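Local coordinates for protein CD180 antigen (Mus musculus, PDB 3T6Q) that may cooperate with MD-1 and TLR4 to mediate the innate immune response of B cells to bacterial lipopolysaccharide, and leads to NF-kappa-B activation, at residues T35-F40 / N58-D63; L83-L88 / L107-F112. All coordinates share one frame; numbering follows the deposited sequence.

Interaction 1: T35-F40 / N58-D63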
loop_
_atom_site.group_PDB
_atom_site.type_symbol
_atom_site.label_atom_id
_atom_site.label_comp_id
_atom_site.label_asym_id
_atom_site.label_seq_id
_atom_site.Cartn_x
_atom_site.Cartn_y
_atom_site.Cartn_z
ATOM N N THR A 35 18.407 18.148 23.634
ATOM C CA THR A 35 18.521 17.121 22.564
ATOM C C THR A 35 18.281 17.727 21.185
ATOM O O THR A 35 17.279 18.418 20.957
ATOM C CB THR A 35 17.522 15.973 22.776
ATOM O OG1 THR A 35 17.733 15.411 24.072
ATOM C CG2 THR A 35 17.716 14.872 21.684
ATOM N N GLU A 36 19.221 17.501 20.276
ATOM C CA GLU A 36 19.080 17.946 18.891
ATOM C C GLU A 36 18.820 16.816 17.885
ATOM O O GLU A 36 18.138 17.028 16.888
ATOM C CB GLU A 36 20.324 18.707 18.481
ATOM C CG GLU A 36 20.462 20.016 19.236
ATOM C CD GLU A 36 21.752 20.744 18.956
ATOM O OE1 GLU A 36 22.558 20.272 18.120
ATOM O OE2 GLU A 36 21.944 21.810 19.583
ATOM N N CYS A 37 19.337 15.625 18.161
ATOM C CA CYS A 37 19.188 14.491 17.225
ATOM C C CYS A 37 18.623 13.275 17.947
ATOM O O CYS A 37 19.313 12.653 18.751
ATOM C CB CYS A 37 20.521 14.154 16.541
ATOM S SG CYS A 37 21.328 15.551 15.719
ATOM N N LEU A 38 17.360 12.955 17.647
ATOM C CA LEU A 38 16.623 11.893 18.316
ATOM C C LEU A 38 16.267 10.761 17.318
ATOM O O LEU A 38 15.516 10.972 16.359
ATOM C CB LEU A 38 15.341 12.454 18.962
ATOM C CG LEU A 38 14.664 11.425 19.906
ATOM C CD1 LEU A 38 15.633 10.907 20.959
ATOM C CD2 LEU A 38 13.388 11.946 20.547
ATOM N N GLU A 39 16.820 9.583 17.570
ATOM C CA GLU A 39 16.567 8.381 16.742
ATOM C C GLU A 39 15.579 7.588 17.543
ATOM O O GLU A 39 15.927 6.957 18.552
ATOM C CB GLU A 39 17.893 7.618 16.584
ATOM C CG GLU A 39 19.016 8.577 16.191
ATOM C CD GLU A 39 20.365 7.914 16.011
ATOM O OE1 GLU A 39 20.518 6.733 16.370
ATOM O OE2 GLU A 39 21.285 8.587 15.506
ATOM N N PHE A 40 14.326 7.640 17.127
ATOM C CA PHE A 40 13.270 7.050 17.921
ATOM C C PHE A 40 12.564 5.892 17.180
ATOM O O PHE A 40 11.426 5.553 17.515
ATOM C CB PHE A 40 12.268 8.174 18.291
ATOM C CG PHE A 40 11.552 7.958 19.620
ATOM C CD1 PHE A 40 10.221 7.558 19.658
ATOM C CD2 PHE A 40 12.212 8.177 20.815
ATOM C CE1 PHE A 40 9.566 7.355 20.881
ATOM C CE2 PHE A 40 11.575 7.985 22.042
ATOM C CZ PHE A 40 10.243 7.573 22.072
ATOM N N ASN A 58 14.810 22.063 20.686
ATOM C CA ASN A 58 16.042 22.171 19.913
ATOM C C ASN A 58 16.281 21.029 18.891
ATOM O O ASN A 58 17.385 20.928 18.352
ATOM C CB ASN A 58 17.233 22.252 20.865
ATOM C CG ASN A 58 17.516 23.685 21.349
ATOM O OD1 ASN A 58 16.777 24.618 21.080
ATOM N ND2 ASN A 58 18.638 23.850 22.016
ATOM N N LEU A 59 15.276 20.178 18.638
ATOM C CA LEU A 59 15.436 19.063 17.677
ATOM C C LEU A 59 15.772 19.607 16.302
ATOM O O LEU A 59 15.084 20.527 15.801
ATOM C CB LEU A 59 14.159 18.211 17.581
ATOM C CG LEU A 59 13.807 17.327 18.785
ATOM C CD1 LEU A 59 12.492 16.579 18.579
ATOM C CD2 LEU A 59 14.963 16.387 19.142
ATOM N N THR A 60 16.839 19.078 15.696
ATOM C CA THR A 60 17.080 19.346 14.267
ATOM C C THR A 60 16.837 18.084 13.388
ATOM O O THR A 60 16.631 18.191 12.188
ATOM C CB THR A 60 18.523 19.872 14.030
ATOM O OG1 THR A 60 19.455 18.847 14.364
ATOM C CG2 THR A 60 18.819 21.103 14.954
ATOM N N PHE A 61 16.871 16.917 14.012
ATOM C CA PHE A 61 16.717 15.604 13.339
ATOM C C PHE A 61 15.787 14.756 14.214
ATOM O O PHE A 61 16.084 14.515 15.376
ATOM C CB PHE A 61 18.102 14.890 13.213
ATOM C CG PHE A 61 18.037 13.504 12.555
ATOM C CD1 PHE A 61 17.803 12.360 13.326
ATOM C CD2 PHE A 61 18.165 13.364 11.174
ATOM C CE1 PHE A 61 17.728 11.102 12.743
ATOM C CE2 PHE A 61 18.080 12.107 10.576
ATOM C CZ PHE A 61 17.862 10.982 11.366
ATOM N N LEU A 62 14.686 14.265 13.660
ATOM C CA LEU A 62 13.788 13.391 14.416
ATOM C C LEU A 62 13.373 12.197 13.530
ATOM O O LEU A 62 12.756 12.378 12.505
ATOM C CB LEU A 62 12.535 14.196 14.840
ATOM C CG LEU A 62 11.389 13.441 15.558
ATOM C CD1 LEU A 62 11.927 12.803 16.807
ATOM C CD2 LEU A 62 10.227 14.386 15.823
ATOM N N ASP A 63 13.710 10.992 13.950
ATOM C CA ASP A 63 13.372 9.797 13.184
ATOM C C ASP A 63 12.314 8.953 13.944
ATOM O O ASP A 63 12.601 8.350 14.998
ATOM C CB ASP A 63 14.659 9.002 12.970
ATOM C CG ASP A 63 14.487 7.758 12.045
ATOM O OD1 ASP A 63 13.368 7.446 11.578
ATOM O OD2 ASP A 63 15.519 7.102 11.806
HETATM O O HOH W 1 15.258 19.610 22.322
HETATM O O HOH W 2 20.510 22.097 21.870
HETATM O O HOH W 3 21.871 19.831 15.216
#
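The ring of Phe-61 meets the neighbouring strand obliquely, its CD1 4.0 Å from Leu-38 O and its CE1 also near Glu-39 CG. Phe-40 makes its contact before its ring begins: CB sits 3.3 Å from Asp-63 O, while the ring leads away to pack on Cys-19 and Leu-24. Phe-61 lies on strand 61-63 and Phe-40 just beyond strand 37-39, successive strands of a leucine-rich-repeat solenoid, in LRR 2 and LRR 1, whose directions differ by 7°. The parallel ladder sorts the side chains. Cys-37, Glu-39, Phe-61 and Asp-63 occupy the face that lines the concave surface of the horseshoe, and Leu-38 and Leu-62 turn to the hydrophobic interior. With CG anti to the backbone N in both leucines, they run side by side, and Leu-62 CD1 comes 4.1 Å from Leu-38 CB; Leu-59 CD2 reaches the same CB.

Backbone bonds hold this register, the straightest being Leu-38 N to Phe-61 O (176° at the hydrogen). Glu-36 O is gripped twice: Thr-60 N approaches in the carbonyl plane, on a lone pair, and Phe-61 N almost head-on to the carbonyl. On the concave surface Asp-63 OD1 is hydrogen-bonded to Thr-65, and OD2 forms a salt bridge with a basic side chain of another protein's chain. At the start of the strands the Glu-36 carboxylate is tied across by two waters: one donates to OE2 (2.7 Å) and accepts from Asn-58 ND2 (2.6 Å), the other links OE1 to Thr-60 OG1, 2.7 Å from that hydroxyl.

Interaction 2: L83-L88 / L107-F112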
loop_
_atom_site.group_PDB
_atom_site.type_symbol
_atom_site.label_atom_id
_atom_site.label_comp_id
_atom_site.label_asym_id
_atom_site.label_seq_id
_atom_site.Cartn_x
_atom_site.Cartn_y
_atom_site.Cartn_z
ATOM N N LEU A 83 13.689 22.211 13.268
ATOM C CA LEU A 83 13.723 20.865 12.659
ATOM C C LEU A 83 14.209 20.924 11.207
ATOM O O LEU A 83 13.685 21.693 10.391
ATOM C CB LEU A 83 12.328 20.253 12.685
ATOM C CG LEU A 83 12.137 18.825 13.222
ATOM C CD1 LEU A 83 10.984 18.165 12.492
ATOM C CD2 LEU A 83 13.348 17.932 13.277
ATOM N N ASP A 84 15.238 20.135 10.913
ATOM C CA ASP A 84 15.817 20.060 9.558
ATOM C C ASP A 84 15.328 18.795 8.789
ATOM O O ASP A 84 14.976 18.891 7.623
ATOM C CB ASP A 84 17.347 20.063 9.688
ATOM C CG ASP A 84 18.061 20.103 8.337
ATOM O OD1 ASP A 84 17.821 21.036 7.545
ATOM O OD2 ASP A 84 18.888 19.213 8.067
ATOM N N THR A 85 15.299 17.642 9.469
ATOM C CA THR A 85 14.929 16.331 8.851
ATOM C C THR A 85 13.870 15.698 9.725
ATOM O O THR A 85 14.028 15.644 10.943
ATOM C CB THR A 85 16.164 15.401 8.775
ATOM O OG1 THR A 85 17.098 15.996 7.875
ATOM C CG2 THR A 85 15.825 13.955 8.229
ATOM N N LEU A 86 12.776 15.270 9.114
ATOM C CA LEU A 86 11.778 14.504 9.865
ATOM C C LEU A 86 11.525 13.175 9.103
ATOM O O LEU A 86 11.296 13.204 7.905
ATOM C CB LEU A 86 10.500 15.326 9.913
ATOM C CG LEU A 86 9.251 14.617 10.513
ATOM C CD1 LEU A 86 9.545 14.189 11.929
ATOM C CD2 LEU A 86 8.037 15.526 10.362
ATOM N N VAL A 87 11.637 12.039 9.788
ATOM C CA VAL A 87 11.459 10.737 9.103
ATOM C C VAL A 87 10.192 10.059 9.651
ATOM O O VAL A 87 10.163 9.687 10.820
ATOM C CB VAL A 87 12.646 9.821 9.372
ATOM C CG1 VAL A 87 12.568 8.532 8.526
ATOM C CG2 VAL A 87 13.991 10.527 9.081
ATOM N N LEU A 88 9.157 9.938 8.825
ATOM C CA LEU A 88 7.886 9.279 9.243
ATOM C C LEU A 88 7.653 7.976 8.474
ATOM O O LEU A 88 6.528 7.465 8.384
ATOM C CB LEU A 88 6.693 10.239 9.034
ATOM C CG LEU A 88 6.629 11.258 10.211
ATOM C CD1 LEU A 88 5.823 12.458 9.728
ATOM C CD2 LEU A 88 6.023 10.646 11.491
ATOM N N LEU A 107 11.924 23.308 7.739
ATOM C CA LEU A 107 12.182 21.893 7.424
ATOM C C LEU A 107 12.824 21.750 6.036
ATOM O O LEU A 107 12.362 22.373 5.088
ATOM C CB LEU A 107 10.886 21.100 7.434
ATOM C CG LEU A 107 11.113 19.576 7.501
ATOM C CD1 LEU A 107 11.707 19.159 8.851
ATOM C CD2 LEU A 107 9.829 18.876 7.168
ATOM N N LYS A 108 13.857 20.919 5.921
ATOM C CA LYS A 108 14.497 20.713 4.607
ATOM C C LYS A 108 14.238 19.352 3.929
ATOM O O LYS A 108 14.047 19.296 2.702
ATOM C CB LYS A 108 15.974 21.032 4.682
ATOM C CG LYS A 108 16.196 22.522 5.032
ATOM C CD LYS A 108 17.400 23.132 4.363
ATOM C CE LYS A 108 18.687 22.422 4.729
ATOM N NZ LYS A 108 19.802 22.822 3.818
ATOM N N HIS A 109 14.148 18.294 4.731
ATOM C CA HIS A 109 14.038 16.913 4.177
ATOM C C HIS A 109 12.961 16.172 4.937
ATOM O O HIS A 109 12.973 16.101 6.173
ATOM C CB HIS A 109 15.370 16.196 4.357
ATOM C CG HIS A 109 16.585 17.049 3.971
ATOM N ND1 HIS A 109 16.849 17.390 2.701
ATOM C CD2 HIS A 109 17.578 17.655 4.760
ATOM C CE1 HIS A 109 17.986 18.161 2.661
ATOM N NE2 HIS A 109 18.422 18.316 3.926
ATOM N N LEU A 110 12.034 15.612 4.200
ATOM C CA LEU A 110 10.915 14.917 4.835
ATOM C C LEU A 110 10.816 13.544 4.177
ATOM O O LEU A 110 10.785 13.469 2.939
ATOM C CB LEU A 110 9.619 15.714 4.642
ATOM C CG LEU A 110 8.290 15.057 5.075
ATOM C CD1 LEU A 110 8.318 14.789 6.560
ATOM C CD2 LEU A 110 7.102 15.949 4.769
ATOM N N PHE A 111 10.788 12.490 4.999
ATOM C CA PHE A 111 10.640 11.091 4.506
ATOM C C PHE A 111 9.254 10.574 4.904
ATOM O O PHE A 111 8.877 10.543 6.099
ATOM C CB PHE A 111 11.729 10.232 5.104
ATOM C CG PHE A 111 13.131 10.659 4.683
ATOM C CD1 PHE A 111 13.809 9.984 3.659
ATOM C CD2 PHE A 111 13.728 11.823 5.233
ATOM C CE1 PHE A 111 15.102 10.366 3.268
ATOM C CE2 PHE A 111 15.009 12.242 4.805
ATOM C CZ PHE A 111 15.690 11.504 3.822
ATOM N N PHE A 112 8.491 10.217 3.901
ATOM C CA PHE A 112 7.116 9.735 4.082
ATOM C C PHE A 112 6.966 8.407 3.313
ATOM O O PHE A 112 5.934 8.126 2.725
ATOM C CB PHE A 112 6.148 10.785 3.542
ATOM C CG PHE A 112 5.138 11.243 4.544
ATOM C CD1 PHE A 112 3.823 10.784 4.480
ATOM C CD2 PHE A 112 5.498 12.155 5.542
ATOM C CE1 PHE A 112 2.879 11.201 5.398
ATOM C CE2 PHE A 112 4.542 12.598 6.461
ATOM C CZ PHE A 112 3.253 12.101 6.394
#
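Leu-86 and Leu-110 both carry CG anti to the backbone N (chi1 173° and 172°), which lays them side by side on the interior face of the solenoid with Leu-86 CD2 3.9 Å from Leu-110 CD1. Phe-111 instead has its ring anti to the carbonyl carbon (chi1 -63°). The ring thereby runs back along strand 85-87: Leu-86 O lies in plane at its edge, and CE2 reaches Thr-85 CG2 at 3.9 Å, while Phe-111 CB packs on Val-87 CG1. Just past the C-terminal ends of the two strands, Leu-88 CD1 comes to 3.5 Å from Phe-112 CE2 on the buried side.

Between the polar side chains, oxygens of Asp-84 and Thr-85 meet carbons of Lys-108 and His-109. Asp-84 OD1 lies over the bent chain of Lys-108, 3.3 Å from its CE, but the ammonium stays beyond salt-bridge range and pairs with Glu-132. Thr-85 OG1 sits at the edge of the His-109 imidazole, 3.6 Å from CD2; ND1 of that ring is hydrogen-bonded to Ser-133, which probably limits its rotation. Asp-84 O accepts from both Lys-108 N (2.9 Å) and His-109 N (3.1 Å), where the chain enters the strand.

Within the leucine-rich-repeat horseshoe, this is the LRR 3 to LRR 4 step: strand 85-87 is flanked on its other side by 61-63, and beyond 109-111 comes 133-135, whose Tyr-135 ring stacks on Phe-111.

Overall arrangement
From the N terminus, the chain passes through 35-40, makes one turn of the solenoid over 17 intervening residues and closes interaction 1 at 58-63. It then turns again to 83-88, and after 18 more residues interaction 2 closes at 107-112. The two loops follow in series and neither nest nor cross, with centres 11 Å apart. The intermediate step joins them: strands 61-63 and 85-87 are neighbours, with probable hydrogen bonds from Asp-84 N to Thr-60 O (2.7 Å) and from Val-87 N to Leu-62 O (3.0 Å). Four successive parallel strands, from LRR 1 to LRR 4, are thus tied together near the N-terminal end of the horseshoe.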